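Side-chain contacts in fiber protein (Human adenovirus 14, PDB 3F0Y), which forms the trimeric knob at the tip of the viral fiber, the part that engages cell-surface receptors and probably, as in related species B adenoviruses, CD46: residues Asn114-Met119 / Thr169-Arg174; Ala124-Asn129 / Lys134-Tyr139. All coordinates share one frame; numbering follows the deposited sequence.

Contact 1 of 2, residues Asn114-Met119 / Thr169-Arg174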
loop_
_atom_site.group_PDB
_atom_site.type_symbol
_atom_site.label_atom_id
_atom_site.label_comp_id
_atom_site.label_asym_id
_atom_site.label_seq_id
_atom_site.Cartn_x
_atom_site.Cartn_y
_atom_site.Cartn_z
ATOM N N ASN A 114 4.093 -24.406 4.741
ATOM C CA ASN A 114 5.109 -23.356 4.815
ATOM C C ASN A 114 4.668 -22.158 5.665
ATOM O O ASN A 114 4.738 -21.009 5.226
ATOM C CB ASN A 114 5.493 -22.904 3.399
ATOM C CG ASN A 114 6.151 -24.007 2.588
ATOM O OD1 ASN A 114 6.848 -24.867 3.130
ATOM N ND2 ASN A 114 5.943 -23.977 1.275
ATOM N N ALA A 115 4.214 -22.445 6.881
ATOM C CA ALA A 115 3.749 -21.409 7.806
ATOM C C ALA A 115 4.869 -20.439 8.172
ATOM O O ALA A 115 4.637 -19.238 8.313
ATOM C CB ALA A 115 3.177 -22.043 9.065
ATOM N N LYS A 116 6.082 -20.969 8.308
ATOM C CA LYS A 116 7.241 -20.174 8.709
ATOM C C LYS A 116 7.561 -19.049 7.722
ATOM O O LYS A 116 8.045 -17.991 8.123
ATOM C CB LYS A 116 8.465 -21.078 8.886
ATOM C CG LYS A 116 9.554 -20.468 9.745
ATOM C CD LYS A 116 10.593 -21.502 10.161
ATOM C CE LYS A 116 11.690 -21.640 9.134
ATOM N NZ LYS A 116 12.638 -20.493 9.184
ATOM N N SER A 117 7.278 -19.268 6.440
ATOM C CA SER A 117 7.559 -18.263 5.413
ATOM C C SER A 117 6.506 -17.150 5.322
ATOM O O SER A 117 6.604 -16.283 4.459
ATOM C CB SER A 117 7.752 -18.928 4.049
ATOM O OG SER A 117 6.702 -19.828 3.765
ATOM N N PHE A 118 5.502 -17.177 6.196
ATOM C CA PHE A 118 4.610 -16.030 6.386
ATOM C C PHE A 118 5.155 -15.079 7.454
ATOM O O PHE A 118 4.659 -13.964 7.600
ATOM C CB PHE A 118 3.208 -16.486 6.799
ATOM C CG PHE A 118 2.417 -17.103 5.685
ATOM C CD1 PHE A 118 2.409 -18.480 5.498
ATOM C CD2 PHE A 118 1.667 -16.308 4.833
ATOM C CE1 PHE A 118 1.668 -19.050 4.468
ATOM C CE2 PHE A 118 0.927 -16.870 3.805
ATOM C CZ PHE A 118 0.926 -18.241 3.622
ATOM N N MET A 119 6.166 -15.524 8.196
ATOM C CA MET A 119 6.660 -14.787 9.355
ATOM C C MET A 119 7.555 -13.619 8.968
ATOM O O MET A 119 8.188 -13.644 7.913
ATOM C CB MET A 119 7.452 -15.719 10.273
ATOM C CG MET A 119 6.643 -16.863 10.855
ATOM S SD MET A 119 5.345 -16.270 11.949
ATOM C CE MET A 119 3.944 -16.227 10.838
ATOM N N THR A 169 8.667 -18.186 21.723
ATOM C CA THR A 169 8.192 -17.123 20.837
ATOM C C THR A 169 9.294 -16.742 19.848
ATOM O O THR A 169 10.192 -15.963 20.174
ATOM C CB THR A 169 7.746 -15.880 21.631
ATOM O OG1 THR A 169 6.674 -16.235 22.514
ATOM C CG2 THR A 169 7.272 -14.788 20.686
ATOM N N SER A 170 9.214 -17.298 18.641
ATOM C CA SER A 170 10.239 -17.095 17.615
ATOM C C SER A 170 9.945 -15.908 16.698
ATOM O O SER A 170 10.865 -15.351 16.099
ATOM C CB SER A 170 10.396 -18.361 16.770
ATOM O OG SER A 170 10.752 -19.470 17.577
ATOM N N TYR A 171 8.669 -15.545 16.566
ATOM C CA TYR A 171 8.262 -14.409 15.734
ATOM C C TYR A 171 7.160 -13.606 16.407
ATOM O O TYR A 171 6.316 -14.167 17.109
ATOM C CB TYR A 171 7.788 -14.887 14.361
ATOM C CG TYR A 171 8.768 -15.813 13.683
ATOM C CD1 TYR A 171 8.621 -17.196 13.766
ATOM C CD2 TYR A 171 9.857 -15.308 12.981
ATOM C CE1 TYR A 171 9.525 -18.049 13.154
ATOM C CE2 TYR A 171 10.766 -16.154 12.368
ATOM C CZ TYR A 171 10.597 -17.522 12.458
ATOM O OH TYR A 171 11.501 -18.357 11.850
ATOM N N CYS A 172 7.172 -12.290 16.187
ATOM C CA CYS A 172 6.182 -11.394 16.780
ATOM C C CYS A 172 5.674 -10.365 15.777
ATOM O O CYS A 172 6.445 -9.821 14.980
ATOM C CB CYS A 172 6.776 -10.649 17.980
ATOM S SG CYS A 172 7.675 -11.678 19.137
ATOM N N ILE A 173 4.370 -10.112 15.829
ATOM C CA ILE A 173 3.758 -8.981 15.150
ATOM C C ILE A 173 2.887 -8.270 16.178
ATOM O O ILE A 173 1.918 -8.838 16.675
ATOM C CB ILE A 173 2.886 -9.422 13.955
ATOM C CG1 ILE A 173 3.705 -10.240 12.951
ATOM C CG2 ILE A 173 2.279 -8.208 13.266
ATOM C CD1 ILE A 173 2.880 -10.795 11.806
ATOM N N ARG A 174 3.257 -7.038 16.513
ATOM C CA ARG A 174 2.496 -6.225 17.453
ATOM C C ARG A 174 1.926 -5.029 16.707
ATOM O O ARG A 174 2.674 -4.185 16.225
ATOM C CB ARG A 174 3.389 -5.747 18.593
ATOM C CG ARG A 174 3.924 -6.856 19.485
ATOM C CD ARG A 174 4.632 -6.264 20.688
ATOM N NE ARG A 174 5.069 -7.268 21.660
ATOM C CZ ARG A 174 6.274 -7.836 21.692
ATOM N NH1 ARG A 174 7.203 -7.537 20.788
ATOM N NH2 ARG A 174 6.549 -8.721 22.642
#

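Contact 2 of 2, residues Ala124-Asn129 / Lys134-Tyr139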
loop_
_atom_site.group_PDB
_atom_site.type_symbol
_atom_site.label_atom_id
_atom_site.label_comp_id
_atom_site.label_asym_id
_atom_site.label_seq_id
_atom_site.Cartn_x
_atom_site.Cartn_y
_atom_site.Cartn_z
ATOM N N ALA A 124 15.707 -9.386 8.701
ATOM C CA ALA A 124 15.242 -8.019 8.452
ATOM C C ALA A 124 14.796 -7.335 9.744
ATOM O O ALA A 124 15.017 -6.136 9.924
ATOM C CB ALA A 124 14.099 -8.025 7.442
ATOM N N TYR A 125 14.170 -8.109 10.629
ATOM C CA TYR A 125 13.592 -7.601 11.875
ATOM C C TYR A 125 14.135 -8.422 13.048
ATOM O O TYR A 125 13.520 -9.407 13.470
ATOM C CB TYR A 125 12.062 -7.662 11.797
ATOM C CG TYR A 125 11.554 -7.195 10.454
ATOM C CD1 TYR A 125 11.049 -8.098 9.524
ATOM C CD2 TYR A 125 11.631 -5.856 10.094
ATOM C CE1 TYR A 125 10.609 -7.676 8.283
ATOM C CE2 TYR A 125 11.191 -5.422 8.855
ATOM C CZ TYR A 125 10.682 -6.338 7.953
ATOM O OH TYR A 125 10.244 -5.924 6.718
ATOM N N PRO A 126 15.309 -8.027 13.566
ATOM C CA PRO A 126 15.986 -8.827 14.579
ATOM C C PRO A 126 15.339 -8.762 15.956
ATOM O O PRO A 126 14.480 -7.915 16.204
ATOM C CB PRO A 126 17.390 -8.216 14.623
ATOM C CG PRO A 126 17.206 -6.816 14.195
ATOM C CD PRO A 126 16.069 -6.811 13.224
ATOM N N PHE A 127 15.750 -9.682 16.824
ATOM C CA PHE A 127 15.397 -9.645 18.237
ATOM C C PHE A 127 16.587 -9.126 19.031
ATOM O O PHE A 127 17.735 -9.461 18.723
ATOM C CB PHE A 127 15.031 -11.039 18.751
ATOM C CG PHE A 127 13.652 -11.483 18.378
ATOM C CD1 PHE A 127 13.436 -12.224 17.227
ATOM C CD2 PHE A 127 12.567 -11.170 19.185
ATOM C CE1 PHE A 127 12.167 -12.642 16.884
ATOM C CE2 PHE A 127 11.289 -11.583 18.847
ATOM C CZ PHE A 127 11.087 -12.321 17.693
ATOM N N ASN A 128 16.303 -8.307 20.041
ATOM C CA ASN A 128 17.304 -7.872 21.019
ATOM C C ASN A 128 18.546 -7.248 20.390
ATOM O O ASN A 128 19.673 -7.520 20.813
ATOM C CB ASN A 128 17.703 -9.051 21.915
ATOM C CG ASN A 128 16.506 -9.735 22.544
ATOM O OD1 ASN A 128 15.486 -9.101 22.812
ATOM N ND2 ASN A 128 16.624 -11.037 22.783
ATOM N N ASN A 129 18.330 -6.424 19.367
ATOM C CA ASN A 129 19.410 -5.716 18.694
ATOM C C ASN A 129 19.142 -4.217 18.778
ATOM O O ASN A 129 18.395 -3.664 17.970
ATOM C CB ASN A 129 19.526 -6.174 17.236
ATOM C CG ASN A 129 20.828 -5.739 16.583
ATOM O OD1 ASN A 129 21.385 -4.690 16.906
ATOM N ND2 ASN A 129 21.316 -6.549 15.651
ATOM N N LYS A 134 15.320 0.355 15.245
ATOM C CA LYS A 134 14.444 1.198 14.422
ATOM C C LYS A 134 13.859 0.449 13.225
ATOM O O LYS A 134 12.776 0.787 12.750
ATOM C CB LYS A 134 15.193 2.431 13.906
ATOM C CG LYS A 134 15.664 3.401 14.981
ATOM C CD LYS A 134 16.499 4.514 14.357
ATOM C CE LYS A 134 17.258 5.331 15.389
ATOM N NZ LYS A 134 16.632 6.648 15.669
ATOM N N GLU A 135 14.578 -0.562 12.743
ATOM C CA GLU A 135 14.162 -1.319 11.560
ATOM C C GLU A 135 12.946 -2.213 11.821
ATOM O O GLU A 135 12.294 -2.665 10.880
ATOM C CB GLU A 135 15.332 -2.158 11.037
ATOM C CG GLU A 135 16.519 -1.318 10.578
ATOM C CD GLU A 135 17.736 -2.152 10.241
ATOM O OE1 GLU A 135 17.593 -3.128 9.480
ATOM O OE2 GLU A 135 18.838 -1.824 10.725
ATOM N N ASN A 136 12.641 -2.450 13.095
ATOM C CA ASN A 136 11.506 -3.283 13.489
ATOM C C ASN A 136 10.147 -2.587 13.384
ATOM O O ASN A 136 9.114 -3.234 13.553
ATOM C CB ASN A 136 11.706 -3.786 14.923
ATOM C CG ASN A 136 12.900 -4.707 15.054
ATOM O OD1 ASN A 136 13.997 -4.273 15.401
ATOM N ND2 ASN A 136 12.698 -5.984 14.763
ATOM N N TYR A 137 10.144 -1.285 13.097
ATOM C CA TYR A 137 8.923 -0.485 13.143
ATOM C C TYR A 137 8.347 -0.148 11.767
ATOM O O TYR A 137 9.068 0.243 10.847
ATOM C CB TYR A 137 9.169 0.810 13.917
ATOM C CG TYR A 137 9.488 0.592 15.375
ATOM C CD1 TYR A 137 10.805 0.574 15.824
ATOM C CD2 TYR A 137 8.473 0.408 16.312
ATOM C CE1 TYR A 137 11.106 0.378 17.165
ATOM C CE2 TYR A 137 8.765 0.211 17.659
ATOM C CZ TYR A 137 10.084 0.197 18.077
ATOM O OH TYR A 137 10.388 0.000 19.407
ATOM N N ILE A 138 7.032 -0.308 11.656
ATOM C CA ILE A 138 6.269 0.086 10.481
ATOM C C ILE A 138 5.135 0.988 10.959
ATOM O O ILE A 138 4.534 0.729 12.003
ATOM C CB ILE A 138 5.691 -1.148 9.758
ATOM C CG1 ILE A 138 6.802 -1.914 9.037
ATOM C CG2 ILE A 138 4.607 -0.745 8.768
ATOM C CD1 ILE A 138 6.388 -3.297 8.585
ATOM N N TYR A 139 4.854 2.050 10.208
ATOM C CA TYR A 139 3.837 3.018 10.602
ATOM C C TYR A 139 2.833 3.266 9.488
ATOM O O TYR A 139 3.138 3.108 8.305
ATOM C CB TYR A 139 4.481 4.347 10.984
ATOM C CG TYR A 139 5.569 4.230 12.025
ATOM C CD1 TYR A 139 6.903 4.149 11.653
ATOM C CD2 TYR A 139 5.262 4.205 13.383
ATOM C CE1 TYR A 139 7.911 4.046 12.601
ATOM C CE2 TYR A 139 6.262 4.102 14.341
ATOM C CZ TYR A 139 7.584 4.026 13.943
ATOM O OH TYR A 139 8.582 3.924 14.884
HETATM O O HOH W 1 15.502 -4.142 8.110
#

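Contact 1 of 2, residues Asn114-Met119 / Thr169-Arg174
Met119 lies across the ring of Tyr171 in a buried Met-aromatic and CH-pi contact, where the 3-10 turn 116-118 and the residue after it, in the long loop between strands 106-107 and 137-145, meet the start of strand 171-180. No hydrogen bond crosses between the two segments, which bury 200 Å² between them. The methionine uses the first part of its chain: Met119 CB sits over one ring face, 3.7 Å from the centroid of the Tyr171 ring and 15° off the ring normal. Met119 CG follows the same face and comes within 3.5 Å of Tyr171 CD1. Because chi2 is bent (-65°), the chain then turns back along the root of the tyrosine, bringing Met119 SD to 3.7 Å from Tyr171 CB. Met119 SD therefore reaches the ring obliquely, 4.5 Å from the Tyr171 ring centroid, and the two side chains cross at about a right angle.

Lys116 approaches the other end of the tyrosine. The Lys116 chain leaves CB on the side away from the backbone N (chi1 -160°) and runs past the phenol, Lys116 CG packing 3.6 Å from Tyr171 OH. Bends at chi3 and chi4 curl the ammonium group back beside the hydroxyl, but its hydrogen bond goes to the carbonyl oxygen of Asp207. Tyr171 OH is hydrogen-bonded to the carboxylate of Glu206, so both polar ends are engaged by the C-terminal tail, which would limit swinging of the ring beneath the methionine.

Ser170 and Tyr171 both face Phe82, forming a classic beta bulge where strand 171-180 pairs with strand 73-82. Met119 also touches Phe82, while Phe118 packs on Leu45 and Lys47 of strand 39-48; segment 114-119 thus touches both antiparallel sheets of the knob.

Contact 2 of 2, residues Ala124-Asn129 / Lys134-Tyr139
Ala124 meets Glu135 through a water that donates to both Ala124 O and Glu135 OE1, at 2.7 Å from each; the two oxygens are themselves 4.0 Å apart. The same carboxylate oxygen forms a salt bridge with Arg132. At Tyr125 the ring turns an edge to the opposing backbone: Glu135 O lies near the ring plane, 3.4 Å from Tyr125 CD2, while the phenol OH reaches the backbone N of Ile204. Tyr125 CB lies 3.5 Å from Asn136 ND2. Next along the segment, Pro126 accepts the sole direct hydrogen bond of the contact, from Asn136 ND2 to Pro126 O at 3.0 Å. The donor meets a lone pair in the carbonyl plane, but the bond is bent (142° at the hydrogen) and the acceptor stands 26° out of the Asn136 amide plane. Pro126 CD packs against the same amide, 3.8 Å from Asn136 ND2.

Asn136 ND2 also donates to Leu160 O on strand 151-160, so one buried amide nitrogen serves two carbonyls and ties the loop to the sheet. The buried Glu135 carboxylate is met by water and arginine, which would probably favour its charged form.

How the contacts relate
Contacts 1 and 2 have centres about 14 Å apart and touch through Phe127, whose CB leaves the backbone away from 134-139. Its ring lies against the start of strand 171-180: Phe127 CE1 is 3.1 Å from Ser170 O, and Phe127 CE2 is 3.6 Å from Cys172 SG. Both contacts reach the sheet containing strands 73-82, 171-180, 151-160 and 137-145, contact 1 on 171-180 and contact 2 on 137-145, outermost in the sheet within this chain. Asn161 adds a bridge, hydrogen-bonding to Cys172 N and Tyr125 O. Their surroundings differ: no other chain of the trimer touches contact 1, whereas contact 2 borders a second subunit, where Lys134 and Tyr139 hydrogen-bond to Thr145 of that subunit.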